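PDB 4R0G: uncharacterized protein, which acts as a guanine-nucleotide exchange factor for the small GTPases Rab5, Rab21 and Rab22, probably through its Vps9-like helical domain. Local coordinates for residues 43-48 / 88-92; 3-9 / 20-26; 93-98 / 142-147; 77-82 / 169-173. All blocks are in the same frame, centred on the assembly; numbering follows the deposited sequence.

Contact 1: 43-48 / 88-92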
loop_
_atom_site.group_PDB
_atom_site.type_symbol
_atom_site.label_atom_id
_atom_site.label_comp_id
_atom_site.label_asym_id
_atom_site.label_seq_id
_atom_site.Cartn_x
_atom_site.Cartn_y
_atom_site.Cartn_z
ATOM N N MET A 43 -23.104 -11.290 2.064
ATOM C CA MET A 43 -22.171 -10.966 3.123
ATOM C C MET A 43 -22.415 -9.590 3.745
ATOM O O MET A 43 -22.144 -9.371 4.923
ATOM C CB MET A 43 -20.772 -11.028 2.529
ATOM C CG MET A 43 -19.716 -10.844 3.542
ATOM S SD MET A 43 -20.013 -11.933 4.950
ATOM C CE MET A 43 -18.822 -11.260 6.025
ATOM N N VAL A 44 -22.903 -8.656 2.940
ATOM C CA VAL A 44 -23.200 -7.320 3.417
ATOM C C VAL A 44 -24.533 -7.377 4.133
ATOM O O VAL A 44 -24.757 -6.666 5.119
ATOM C CB VAL A 44 -23.246 -6.304 2.256
ATOM C CG1 VAL A 44 -23.882 -4.963 2.707
ATOM C CG2 VAL A 44 -21.858 -6.096 1.705
ATOM N N SER A 45 -25.405 -8.248 3.626
ATOM C CA SER A 45 -26.711 -8.482 4.217
ATOM C C SER A 45 -26.568 -9.003 5.627
ATOM O O SER A 45 -27.114 -8.414 6.556
ATOM C CB SER A 45 -27.521 -9.446 3.364
ATOM O OG SER A 45 -27.820 -8.836 2.124
ATOM N N LEU A 46 -25.805 -10.079 5.790
ATOM C CA LEU A 46 -25.546 -10.616 7.128
ATOM C C LEU A 46 -24.959 -9.567 8.112
ATOM O O LEU A 46 -25.483 -9.372 9.236
ATOM C CB LEU A 46 -24.693 -11.887 7.046
ATOM C CG LEU A 46 -25.180 -12.996 6.093
ATOM C CD1 LEU A 46 -24.090 -14.010 5.836
ATOM C CD2 LEU A 46 -26.388 -13.722 6.642
ATOM N N LEU A 47 -23.897 -8.881 7.681
ATOM C CA LEU A 47 -23.345 -7.753 8.441
ATOM C C LEU A 47 -24.405 -6.733 8.866
ATOM O O LEU A 47 -24.362 -6.258 9.984
ATOM C CB LEU A 47 -22.292 -7.022 7.643
ATOM C CG LEU A 47 -20.841 -7.296 7.960
ATOM C CD1 LEU A 47 -20.459 -8.639 7.432
ATOM C CD2 LEU A 47 -20.002 -6.232 7.275
ATOM N N ILE A 48 -25.347 -6.378 7.993
ATOM C CA ILE A 48 -26.362 -5.396 8.394
ATOM C C ILE A 48 -27.271 -5.971 9.481
ATOM O O ILE A 48 -27.522 -5.342 10.515
ATOM C CB ILE A 48 -27.248 -4.926 7.231
ATOM C CG1 ILE A 48 -26.449 -4.029 6.288
ATOM C CG2 ILE A 48 -28.448 -4.144 7.787
ATOM C CD1 ILE A 48 -26.983 -4.041 4.908
ATOM N N THR A 88 -15.873 -3.785 2.934
ATOM C CA THR A 88 -17.074 -4.578 2.969
ATOM C C THR A 88 -17.910 -4.189 4.197
ATOM O O THR A 88 -19.139 -4.268 4.195
ATOM C CB THR A 88 -16.732 -6.047 3.099
ATOM O OG1 THR A 88 -15.845 -6.427 2.050
ATOM C CG2 THR A 88 -18.008 -6.918 3.030
ATOM N N ILE A 89 -17.240 -3.772 5.262
ATOM C CA ILE A 89 -17.969 -3.385 6.446
ATOM C C ILE A 89 -18.598 -2.016 6.208
ATOM O O ILE A 89 -19.706 -1.741 6.663
ATOM C CB ILE A 89 -17.076 -3.406 7.696
ATOM C CG1 ILE A 89 -16.691 -4.851 8.030
ATOM C CG2 ILE A 89 -17.781 -2.779 8.859
ATOM C CD1 ILE A 89 -15.711 -4.983 9.171
ATOM N N SER A 90 -17.925 -1.172 5.442
ATOM C CA SER A 90 -18.470 0.161 5.181
ATOM C C SER A 90 -19.710 0.081 4.293
ATOM O O SER A 90 -20.618 0.921 4.376
ATOM C CB SER A 90 -17.403 1.134 4.625
ATOM O OG SER A 90 -16.857 0.682 3.416
ATOM N N ILE A 91 -19.763 -0.952 3.463
ATOM C CA ILE A 91 -20.911 -1.103 2.581
ATOM C C ILE A 91 -22.115 -1.549 3.400
ATOM O O ILE A 91 -23.265 -1.239 3.046
ATOM C CB ILE A 91 -20.634 -2.045 1.400
ATOM C CG1 ILE A 91 -19.500 -1.480 0.542
ATOM C CG2 ILE A 91 -21.841 -2.176 0.547
ATOM C CD1 ILE A 91 -19.067 -2.432 -0.536
ATOM N N ALA A 92 -21.856 -2.240 4.518
ATOM C CA ALA A 92 -22.947 -2.603 5.433
ATOM C C ALA A 92 -23.354 -1.426 6.303
ATOM O O ALA A 92 -24.483 -1.345 6.753
ATOM C CB ALA A 92 -22.563 -3.752 6.292
#
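T88 meets helix 40-53 with both a methyl and its backbone: CG2 faces V44 CG2 at 4.2 Å, and the carbonyl oxygen lies near the methyls of V44 and L47. Its hydroxyl is spent on its own helix, bonded to the carbonyl of Y84, which leaves the methyl for the apolar side. I89 follows. Its side chain starts out away from helix 40-53, yet L47 reaches over to it, CD2 coming to 3.7 Å from I89 CG1, and the two side chains cross at about a right angle. I91 contributes at the margin, where CG2 leans on both methyls of V44. At A92 the backbones come nearest, its CA lying 5.1 Å from V44 CA. Its lone methyl stands 3.5 Å from L47 CB, while V44 CG1, held anti to the backbone N (chi1 167°), lies over A92 CA at 3.7 Å. I48 lays CG1 near the carbonyl oxygen of A92. An alanine here exemplifies how a small residue lets two helices close in: the axes of the short segments approach to 8.7 Å at a crossing angle of -60°. The touching side-chain groups are hydrocarbon, resting on one another and on the backbone carbonyls of T88, I91 and A92. Within the Vps9-like helical domain, helix 23-30 packs on M43, L46 and L47 through I27, and F64 of helix 58-71 touches I89.

Contact 2: 3-9 / 20-26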
loop_
_atom_site.group_PDB
_atom_site.type_symbol
_atom_site.label_atom_id
_atom_site.label_comp_id
_atom_site.label_asym_id
_atom_site.label_seq_id
_atom_site.Cartn_x
_atom_site.Cartn_y
_atom_site.Cartn_z
ATOM N N SER A 3 -16.499 -15.570 19.476
ATOM C CA SER A 3 -17.756 -16.307 19.254
ATOM C C SER A 3 -19.032 -15.463 18.991
ATOM O O SER A 3 -20.117 -16.012 18.760
ATOM C CB SER A 3 -17.986 -17.307 20.389
ATOM O OG SER A 3 -17.953 -16.646 21.645
ATOM N N SER A 4 -18.900 -14.142 19.058
ATOM C CA SER A 4 -20.054 -13.247 19.058
ATOM C C SER A 4 -19.784 -11.957 18.319
ATOM O O SER A 4 -18.741 -11.317 18.513
ATOM C CB SER A 4 -20.413 -12.853 20.479
ATOM O OG SER A 4 -19.729 -13.680 21.386
ATOM N N THR A 5 -20.750 -11.555 17.508
ATOM C CA THR A 5 -20.772 -10.210 16.981
ATOM C C THR A 5 -20.631 -9.194 18.100
ATOM O O THR A 5 -19.930 -8.171 17.924
ATOM C CB THR A 5 -22.056 -9.981 16.243
ATOM O OG1 THR A 5 -22.042 -10.819 15.093
ATOM C CG2 THR A 5 -22.189 -8.539 15.827
ATOM N N LYS A 6 -21.275 -9.483 19.242
ATOM C CA LYS A 6 -21.155 -8.603 20.407
ATOM C C LYS A 6 -19.680 -8.499 20.764
ATOM O O LYS A 6 -19.178 -7.410 21.063
ATOM C CB LYS A 6 -21.987 -9.094 21.599
ATOM N N GLU A 7 -18.993 -9.640 20.709
ATOM C CA GLU A 7 -17.582 -9.680 21.028
ATOM C C GLU A 7 -16.818 -8.787 20.054
ATOM O O GLU A 7 -16.064 -7.892 20.479
ATOM C CB GLU A 7 -17.061 -11.118 20.998
ATOM C CG GLU A 7 -16.977 -11.762 22.355
ATOM C CD GLU A 7 -16.461 -13.191 22.289
ATOM O OE1 GLU A 7 -16.874 -13.937 21.364
ATOM O OE2 GLU A 7 -15.634 -13.567 23.157
ATOM N N TYR A 8 -17.035 -9.008 18.751
ATOM C CA TYR A 8 -16.378 -8.192 17.731
ATOM C C TYR A 8 -16.699 -6.707 17.848
ATOM O O TYR A 8 -15.788 -5.878 17.939
ATOM C CB TYR A 8 -16.616 -8.731 16.328
ATOM C CG TYR A 8 -15.792 -9.969 16.047
ATOM C CD1 TYR A 8 -14.425 -9.894 15.943
ATOM C CD2 TYR A 8 -16.390 -11.213 15.891
ATOM C CE1 TYR A 8 -13.664 -11.024 15.700
ATOM C CE2 TYR A 8 -15.645 -12.346 15.642
ATOM C CZ TYR A 8 -14.278 -12.247 15.553
ATOM O OH TYR A 8 -13.501 -13.366 15.307
ATOM N N LEU A 9 -17.981 -6.362 17.891
ATOM C CA LEU A 9 -18.353 -4.961 18.102
ATOM C C LEU A 9 -17.786 -4.370 19.399
ATOM O O LEU A 9 -17.501 -3.174 19.471
ATOM C CB LEU A 9 -19.858 -4.788 18.039
ATOM C CG LEU A 9 -20.415 -5.193 16.683
ATOM C CD1 LEU A 9 -21.924 -5.154 16.714
ATOM C CD2 LEU A 9 -19.865 -4.274 15.587
ATOM N N PHE A 20 -11.215 -6.289 15.323
ATOM C CA PHE A 20 -12.562 -5.974 14.848
ATOM C C PHE A 20 -12.771 -6.366 13.390
ATOM O O PHE A 20 -13.822 -6.893 13.037
ATOM C CB PHE A 20 -12.875 -4.516 15.038
ATOM C CG PHE A 20 -13.976 -4.018 14.142
ATOM C CD1 PHE A 20 -15.297 -4.384 14.378
ATOM C CD2 PHE A 20 -13.707 -3.156 13.078
ATOM C CE1 PHE A 20 -16.327 -3.937 13.569
ATOM C CE2 PHE A 20 -14.751 -2.696 12.275
ATOM C CZ PHE A 20 -16.067 -3.093 12.539
ATOM N N LEU A 21 -11.734 -6.140 12.571
ATOM C CA LEU A 21 -11.690 -6.480 11.132
ATOM C C LEU A 21 -11.736 -7.977 10.817
ATOM O O LEU A 21 -11.726 -8.370 9.654
ATOM C CB LEU A 21 -10.458 -5.858 10.464
ATOM C CG LEU A 21 -10.436 -4.321 10.357
ATOM C CD1 LEU A 21 -9.221 -3.845 9.631
ATOM C CD2 LEU A 21 -11.668 -3.820 9.658
ATOM N N GLN A 22 -11.733 -8.804 11.859
ATOM C CA GLN A 22 -11.749 -10.261 11.726
ATOM C C GLN A 22 -13.192 -10.754 11.704
ATOM O O GLN A 22 -13.495 -11.939 11.492
ATOM C CB GLN A 22 -11.031 -10.855 12.927
ATOM C CG GLN A 22 -10.071 -11.966 12.664
ATOM C CD GLN A 22 -9.167 -12.196 13.866
ATOM O OE1 GLN A 22 -7.998 -11.818 13.844
ATOM N NE2 GLN A 22 -9.717 -12.801 14.934
ATOM N N TRP A 23 -14.067 -9.795 11.953
ATOM C CA TRP A 23 -15.498 -10.000 12.033
ATOM C C TRP A 23 -16.086 -10.671 10.800
ATOM O O TRP A 23 -16.800 -11.676 10.918
ATOM C CB TRP A 23 -16.163 -8.638 12.222
ATOM C CG TRP A 23 -17.595 -8.649 12.554
ATOM C CD1 TRP A 23 -18.297 -9.654 13.155
ATOM C CD2 TRP A 23 -18.514 -7.574 12.353
ATOM N NE1 TRP A 23 -19.603 -9.276 13.328
ATOM C CE2 TRP A 23 -19.770 -8.003 12.851
ATOM C CE3 TRP A 23 -18.401 -6.289 11.799
ATOM C CZ2 TRP A 23 -20.925 -7.196 12.803
ATOM C CZ3 TRP A 23 -19.543 -5.480 11.751
ATOM C CH2 TRP A 23 -20.798 -5.943 12.260
ATOM N N PRO A 24 -15.817 -10.107 9.602
ATOM C CA PRO A 24 -16.532 -10.724 8.492
ATOM C C PRO A 24 -16.077 -12.175 8.201
ATOM O O PRO A 24 -16.810 -12.943 7.567
ATOM C CB PRO A 24 -16.301 -9.739 7.332
ATOM C CG PRO A 24 -15.140 -8.954 7.688
ATOM C CD PRO A 24 -14.971 -8.978 9.157
ATOM N N LYS A 25 -14.907 -12.560 8.705
ATOM C CA LYS A 25 -14.460 -13.946 8.583
ATOM C C LYS A 25 -15.247 -14.854 9.546
ATOM O O LYS A 25 -15.537 -16.009 9.235
ATOM C CB LYS A 25 -12.939 -14.039 8.815
ATOM C CG LYS A 25 -12.361 -15.414 8.582
ATOM C CD LYS A 25 -11.042 -15.626 9.325
ATOM C CE LYS A 25 -10.572 -17.090 9.163
ATOM N NZ LYS A 25 -9.108 -17.291 9.429
ATOM N N PHE A 26 -15.597 -14.321 10.712
ATOM C CA PHE A 26 -16.426 -15.045 11.678
ATOM C C PHE A 26 -17.857 -15.199 11.164
ATOM O O PHE A 26 -18.449 -16.283 11.194
ATOM C CB PHE A 26 -16.387 -14.322 13.047
ATOM C CG PHE A 26 -17.591 -14.566 13.926
ATOM C CD1 PHE A 26 -17.688 -15.720 14.698
ATOM C CD2 PHE A 26 -18.613 -13.620 14.003
ATOM C CE1 PHE A 26 -18.791 -15.935 15.509
ATOM C CE2 PHE A 26 -19.723 -13.828 14.820
ATOM C CZ PHE A 26 -19.808 -14.986 15.574
#
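The ring of Y8 lies with one face over W23 CA, which sits almost on the ring normal, 4.0 Å from the centroid, in a CH-pi contact. The indole of W23 is itself covered: L9 CD2 rests over the six-membered ring, 4.1 Å from its centroid, and Y8 CB lies over the five-membered one. T5 OG1, whose position is less sure, is modelled at the indole edge. The ring of F20 meets the carbonyl oxygen of Y8 and L9 CD2 at its edge. F26 completes an aromatic cluster with Y8 and W23; its ring is inclined to that of Y8 by 45°, centroids 5.3 Å apart, and Y8 CE2 is the ring atom nearest F26 CB, the approach being oblique. Y8 CG, anti to its carbonyl carbon (chi1 -75°), puts the ring over W23 CA. The type I beta turn from F20 to W23 directs the chain into helix 23-30, whose first turn packs on helix 5-14 within the Vps9-like domain. I89 of helix 80-101 and W51 of helix 40-53 adjoin W23. Across the contact polar links are few: W23 NE1 points at T5 OG1 in a weak and somewhat doubtful bond of 3.4 Å. Within segment 3-9, E7 OE1 gathers S3 N, S3 OG and S4 OG. The cohesion is therefore chiefly that of aromatic and CH-pi contacts, with the tyrosine hydroxyl held by the backbone N of L2.

Contact 3: 93-98 / 142-147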
loop_
_atom_site.group_PDB
_atom_site.type_symbol
_atom_site.label_atom_id
_atom_site.label_comp_id
_atom_site.label_asym_id
_atom_site.label_seq_id
_atom_site.Cartn_x
_atom_site.Cartn_y
_atom_site.Cartn_z
ATOM N N LEU A 93 -22.409 -0.520 6.525
ATOM C CA LEU A 93 -22.562 0.595 7.455
ATOM C C LEU A 93 -23.663 1.580 7.045
ATOM O O LEU A 93 -24.452 2.063 7.874
ATOM C CB LEU A 93 -21.236 1.345 7.560
ATOM C CG LEU A 93 -21.364 2.711 8.243
ATOM C CD1 LEU A 93 -21.727 2.539 9.697
ATOM C CD2 LEU A 93 -20.090 3.532 8.122
ATOM N N PHE A 94 -23.684 1.872 5.754
ATOM C CA PHE A 94 -24.535 2.914 5.232
ATOM C C PHE A 94 -26.002 2.543 5.340
ATOM O O PHE A 94 -26.787 3.359 5.817
ATOM C CB PHE A 94 -24.107 3.336 3.817
ATOM C CG PHE A 94 -22.680 3.796 3.742
ATOM C CD1 PHE A 94 -22.200 4.739 4.626
ATOM C CD2 PHE A 94 -21.807 3.253 2.827
ATOM C CE1 PHE A 94 -20.884 5.145 4.574
ATOM C CE2 PHE A 94 -20.485 3.663 2.780
ATOM C CZ PHE A 94 -20.034 4.598 3.654
ATOM N N PRO A 95 -26.377 1.315 4.931
ATOM C CA PRO A 95 -27.755 0.869 5.211
ATOM C C PRO A 95 -28.146 0.985 6.683
ATOM O O PRO A 95 -29.228 1.515 6.974
ATOM C CB PRO A 95 -27.727 -0.609 4.840
ATOM C CG PRO A 95 -26.672 -0.715 3.817
ATOM C CD PRO A 95 -25.625 0.321 4.145
ATOM N N CYS A 96 -27.290 0.504 7.588
ATOM C CA CYS A 96 -27.565 0.637 9.018
ATOM C C CYS A 96 -27.811 2.113 9.406
ATOM O O CYS A 96 -28.729 2.416 10.152
ATOM C CB CYS A 96 -26.447 0.024 9.890
ATOM S SG CYS A 96 -26.162 -1.760 9.660
ATOM N N MET A 97 -26.998 3.029 8.890
ATOM C CA MET A 97 -27.207 4.454 9.174
ATOM C C MET A 97 -28.576 4.907 8.690
ATOM O O MET A 97 -29.269 5.669 9.358
ATOM C CB MET A 97 -26.109 5.313 8.556
ATOM C CG MET A 97 -24.754 5.098 9.204
ATOM S SD MET A 97 -23.414 6.080 8.498
ATOM C CE MET A 97 -23.788 7.709 9.159
ATOM N N VAL A 98 -28.975 4.395 7.534
ATOM C CA VAL A 98 -30.269 4.710 6.965
ATOM C C VAL A 98 -31.375 4.140 7.832
ATOM O O VAL A 98 -32.335 4.834 8.183
ATOM C CB VAL A 98 -30.374 4.167 5.549
ATOM C CG1 VAL A 98 -31.803 4.352 4.993
ATOM C CG2 VAL A 98 -29.311 4.833 4.694
ATOM N N GLU A 142 -26.383 9.741 4.492
ATOM C CA GLU A 142 -25.618 9.125 5.553
ATOM C C GLU A 142 -24.123 9.048 5.162
ATOM O O GLU A 142 -23.240 9.307 5.978
ATOM C CB GLU A 142 -26.203 7.770 5.905
ATOM C CG GLU A 142 -27.610 7.845 6.459
ATOM C CD GLU A 142 -27.689 8.542 7.847
ATOM O OE1 GLU A 142 -26.639 8.648 8.526
ATOM O OE2 GLU A 142 -28.798 8.980 8.270
ATOM N N GLN A 143 -23.836 8.741 3.906
ATOM C CA GLN A 143 -22.451 8.734 3.456
ATOM C C GLN A 143 -21.797 10.084 3.613
ATOM O O GLN A 143 -20.609 10.175 3.908
ATOM C CB GLN A 143 -22.367 8.339 1.998
ATOM C CG GLN A 143 -22.422 6.861 1.765
ATOM C CD GLN A 143 -22.525 6.544 0.291
ATOM O OE1 GLN A 143 -22.354 7.435 -0.569
ATOM N NE2 GLN A 143 -22.812 5.274 -0.022
ATOM N N ASP A 144 -22.561 11.135 3.356
ATOM C CA ASP A 144 -22.044 12.473 3.541
ATOM C C ASP A 144 -21.720 12.662 5.008
ATOM O O ASP A 144 -20.580 12.961 5.348
ATOM C CB ASP A 144 -23.040 13.523 3.036
ATOM C CG ASP A 144 -23.023 13.658 1.511
ATOM O OD1 ASP A 144 -21.980 13.337 0.891
ATOM O OD2 ASP A 144 -24.052 14.090 0.933
ATOM N N LYS A 145 -22.718 12.418 5.859
ATOM C CA LYS A 145 -22.638 12.557 7.332
ATOM C C LYS A 145 -21.424 11.820 7.891
ATOM O O LYS A 145 -20.801 12.259 8.866
ATOM C CB LYS A 145 -23.939 12.036 7.992
ATOM C CG LYS A 145 -24.303 12.585 9.366
ATOM C CD LYS A 145 -25.737 12.114 9.793
ATOM C CE LYS A 145 -25.746 11.076 10.953
ATOM N NZ LYS A 145 -26.983 10.184 11.117
ATOM N N PHE A 146 -21.083 10.711 7.240
ATOM C CA PHE A 146 -19.984 9.849 7.659
ATOM C C PHE A 146 -18.631 10.401 7.257
ATOM O O PHE A 146 -17.758 10.600 8.089
ATOM C CB PHE A 146 -20.173 8.448 7.094
ATOM C CG PHE A 146 -19.029 7.522 7.356
ATOM C CD1 PHE A 146 -18.792 7.040 8.619
ATOM C CD2 PHE A 146 -18.216 7.103 6.325
ATOM C CE1 PHE A 146 -17.743 6.174 8.863
ATOM C CE2 PHE A 146 -17.177 6.237 6.560
ATOM C CZ PHE A 146 -16.937 5.774 7.836
ATOM N N PHE A 147 -18.435 10.594 5.966
ATOM C CA PHE A 147 -17.145 11.042 5.468
ATOM C C PHE A 147 -16.695 12.360 6.095
ATOM O O PHE A 147 -15.496 12.591 6.283
ATOM C CB PHE A 147 -17.171 11.097 3.951
ATOM C CG PHE A 147 -17.155 9.744 3.311
ATOM C CD1 PHE A 147 -16.246 8.770 3.743
ATOM C CD2 PHE A 147 -18.054 9.418 2.296
ATOM C CE1 PHE A 147 -16.208 7.473 3.154
ATOM C CE2 PHE A 147 -18.036 8.137 1.701
ATOM C CZ PHE A 147 -17.108 7.160 2.137
#
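F94 and F146 form an offset edge-to-face pair where helix 80-101 crosses helix 132-151 in the Vps9-like helical domain. The segment axes approach to 9.8 Å at 110°. Among the aromatic contacts, the edge of F94 is turned toward the face of F146, with centroids 5.7 Å apart and planes at 73°; F147 adds its CZ beside F94 CZ. CH-pi contacts cover one face of each ring of the pair. L93 CD2 sits over F146, offset toward the rim, and Q143 CG lies almost exactly over the centre of F94, 3.5 Å from its centroid. With CG beside its backbone N (chi1 -82°), Q143 stretches its chain across the phenyl face and carries NE2 to the CD2 side of that ring. M97 CB and V98 CG2 meet E142 CG, while M97 CE lies beside E142 OE1 and reaches toward F146 CB at 4.2 Å. I61 of helix 58-71 backs L93, M97 and F146. The charged end of E142 is buried yet well supplied: OE2 is bonded to OG1 of T101, one turn beyond M97, and K145, one turn on in E142's own helix, brings NZ to OE1 in a salt bridge of 3.0 Å that uses the syn lone pair.

Contact 4: 77-82 / 169-173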
loop_
_atom_site.group_PDB
_atom_site.type_symbol
_atom_site.label_atom_id
_atom_site.label_comp_id
_atom_site.label_asym_id
_atom_site.label_seq_id
_atom_site.Cartn_x
_atom_site.Cartn_y
_atom_site.Cartn_z
ATOM N N PRO A 77 -1.749 1.434 6.031
ATOM C CA PRO A 77 -1.535 0.297 6.938
ATOM C C PRO A 77 -2.470 -0.870 6.617
ATOM O O PRO A 77 -2.184 -1.999 6.999
ATOM C CB PRO A 77 -1.827 0.891 8.320
ATOM C CG PRO A 77 -2.859 1.995 8.012
ATOM C CD PRO A 77 -2.414 2.572 6.698
ATOM N N LEU A 78 -3.569 -0.636 5.909
ATOM C CA LEU A 78 -4.484 -1.753 5.681
ATOM C C LEU A 78 -4.575 -2.075 4.212
ATOM O O LEU A 78 -5.262 -1.381 3.478
ATOM C CB LEU A 78 -5.881 -1.411 6.228
ATOM C CG LEU A 78 -6.002 -1.054 7.713
ATOM C CD1 LEU A 78 -7.160 -0.104 7.930
ATOM C CD2 LEU A 78 -6.163 -2.292 8.605
ATOM N N ARG A 79 -3.942 -3.162 3.788
ATOM C CA ARG A 79 -3.903 -3.517 2.374
ATOM C C ARG A 79 -4.650 -4.814 2.216
ATOM O O ARG A 79 -5.031 -5.409 3.215
ATOM C CB ARG A 79 -2.443 -3.689 1.906
ATOM C CG ARG A 79 -1.457 -2.560 2.320
ATOM C CD ARG A 79 -0.156 -2.592 1.482
ATOM N NE ARG A 79 1.092 -2.272 2.205
ATOM C CZ ARG A 79 1.311 -1.153 2.888
ATOM N NH1 ARG A 79 0.366 -0.246 2.946
ATOM N NH2 ARG A 79 2.463 -0.940 3.512
ATOM N N GLU A 80 -4.829 -5.277 0.977
ATOM C CA GLU A 80 -5.408 -6.606 0.710
ATOM C C GLU A 80 -6.682 -6.983 1.497
ATOM O O GLU A 80 -7.670 -6.245 1.532
ATOM C CB GLU A 80 -4.343 -7.695 0.902
ATOM C CG GLU A 80 -3.185 -7.633 -0.100
ATOM C CD GLU A 80 -3.594 -8.043 -1.516
ATOM O OE1 GLU A 80 -4.412 -7.329 -2.152
ATOM O OE2 GLU A 80 -3.097 -9.092 -1.992
ATOM N N GLY A 81 -6.638 -8.153 2.129
ATOM C CA GLY A 81 -7.782 -8.698 2.833
ATOM C C GLY A 81 -8.213 -7.848 3.992
ATOM O O GLY A 81 -9.406 -7.759 4.260
ATOM N N LEU A 82 -7.256 -7.235 4.686
ATOM C CA LEU A 82 -7.571 -6.305 5.776
ATOM C C LEU A 82 -8.350 -5.150 5.215
ATOM O O LEU A 82 -9.256 -4.627 5.849
ATOM C CB LEU A 82 -6.301 -5.791 6.458
ATOM C CG LEU A 82 -5.743 -6.834 7.424
ATOM C CD1 LEU A 82 -4.312 -6.550 7.794
ATOM C CD2 LEU A 82 -6.610 -6.832 8.671
ATOM N N THR A 169 0.893 -4.851 11.163
ATOM C CA THR A 169 0.556 -5.029 9.777
ATOM C C THR A 169 1.794 -4.921 8.888
ATOM O O THR A 169 1.927 -5.636 7.903
ATOM C CB THR A 169 -0.579 -4.061 9.424
ATOM O OG1 THR A 169 -1.532 -4.740 8.613
ATOM C CG2 THR A 169 -0.062 -2.840 8.736
ATOM N N TYR A 170 2.726 -4.054 9.268
ATOM C CA TYR A 170 3.959 -3.873 8.508
ATOM C C TYR A 170 4.730 -5.187 8.410
ATOM O O TYR A 170 5.210 -5.539 7.344
ATOM C CB TYR A 170 4.812 -2.778 9.154
ATOM C CG TYR A 170 6.117 -2.549 8.446
ATOM C CD1 TYR A 170 6.156 -1.902 7.214
ATOM C CD2 TYR A 170 7.315 -2.971 9.009
ATOM C CE1 TYR A 170 7.361 -1.688 6.559
ATOM C CE2 TYR A 170 8.522 -2.764 8.365
ATOM C CZ TYR A 170 8.541 -2.123 7.143
ATOM O OH TYR A 170 9.755 -1.920 6.511
ATOM N N LEU A 171 4.829 -5.893 9.541
ATOM C CA LEU A 171 5.353 -7.261 9.593
ATOM C C LEU A 171 4.648 -8.198 8.655
ATOM O O LEU A 171 5.295 -9.025 8.033
ATOM C CB LEU A 171 5.239 -7.860 10.984
ATOM C CG LEU A 171 6.372 -7.594 11.966
ATOM C CD1 LEU A 171 6.226 -8.509 13.135
ATOM C CD2 LEU A 171 7.745 -7.783 11.297
ATOM N N LYS A 172 3.326 -8.064 8.558
ATOM C CA LYS A 172 2.514 -8.976 7.758
ATOM C C LYS A 172 2.933 -8.914 6.295
ATOM O O LYS A 172 3.267 -9.947 5.692
ATOM C CB LYS A 172 1.015 -8.695 7.941
ATOM C CG LYS A 172 0.052 -9.443 6.995
ATOM C CD LYS A 172 -1.428 -9.310 7.471
ATOM C CE LYS A 172 -2.426 -10.289 6.782
ATOM N NZ LYS A 172 -2.881 -9.865 5.410
ATOM N N TYR A 173 2.982 -7.704 5.740
ATOM C CA TYR A 173 3.287 -7.526 4.318
ATOM C C TYR A 173 4.734 -7.860 3.988
ATOM O O TYR A 173 5.027 -8.420 2.934
ATOM C CB TYR A 173 2.975 -6.098 3.878
ATOM C CG TYR A 173 1.594 -5.645 4.256
ATOM C CD1 TYR A 173 0.480 -6.380 3.889
ATOM C CD2 TYR A 173 1.410 -4.501 5.002
ATOM C CE1 TYR A 173 -0.801 -5.975 4.247
ATOM C CE2 TYR A 173 0.149 -4.083 5.367
ATOM C CZ TYR A 173 -0.956 -4.821 4.995
ATOM O OH TYR A 173 -2.210 -4.397 5.376
#
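Y173 places its hydroxyl between two backbone groups of the loop before helix 80-101. The oxygen accepts from R79 N at 2.7 Å, with an N-H...O angle of 158°, and probably donates to P77 O at 2.9 Å. One side chain thus holds the backbone N of R79 and appears to bridge the backbone on either side of L78. The placing of P77 O is less certain than the rest; T169 OG1 also lies within 3.2 Å of it, as a weak bond. The same tyrosine offers its ring to R79. The guanidinium stacks on one face of the ring, their planes 26° apart, while R79 CG touches nearer the hydroxyl end. A slight bend at chi3 (-142°) lays the guanidinium alongside the ring. Its N-H groups have other acceptors: NH1 bonds to the carbonyl of S75, NH2 to the hydroxyl of Y166, and NE weakly to the carbonyl of E74 of the second subunit. L82 CD1 packs against K172 CD at 4.0 Å and beside T169 OG1. The contact joins the Vps9-like part to helix 155-183, where the helical bundle family region is represented, beside the subunit interface. Stacking on one face and the firmer bonds to S75 O and Y166 OH help to fix the rotation of the guanidinium, and its charge, close to R79 of the second subunit, is probably eased by the carbonyls and ring around it.

How the contacts relate
From the N terminus, contact 2 closes first, a short loop folding helix 5-14 back against helix 23-30. Contact 1 follows in series, bringing helix 40-53 onto helix 80-101; it touches contact 2 where I89 meets F20, W23 and P24. The same long helix 80-101 serves contacts 1, 3 and 4. Its start lies in contact 4, whose loop crosses that of contact 1 and encloses contact 3, where helix 132-151 closes over the later part. Contacts 1 and 3 join through I48 against P95 and C96, and contacts 2 and 4 through L21 against L78. Contacts 1 to 3 thus consolidate the Vps9-like domain, and contact 4 ties it to helix 155-183.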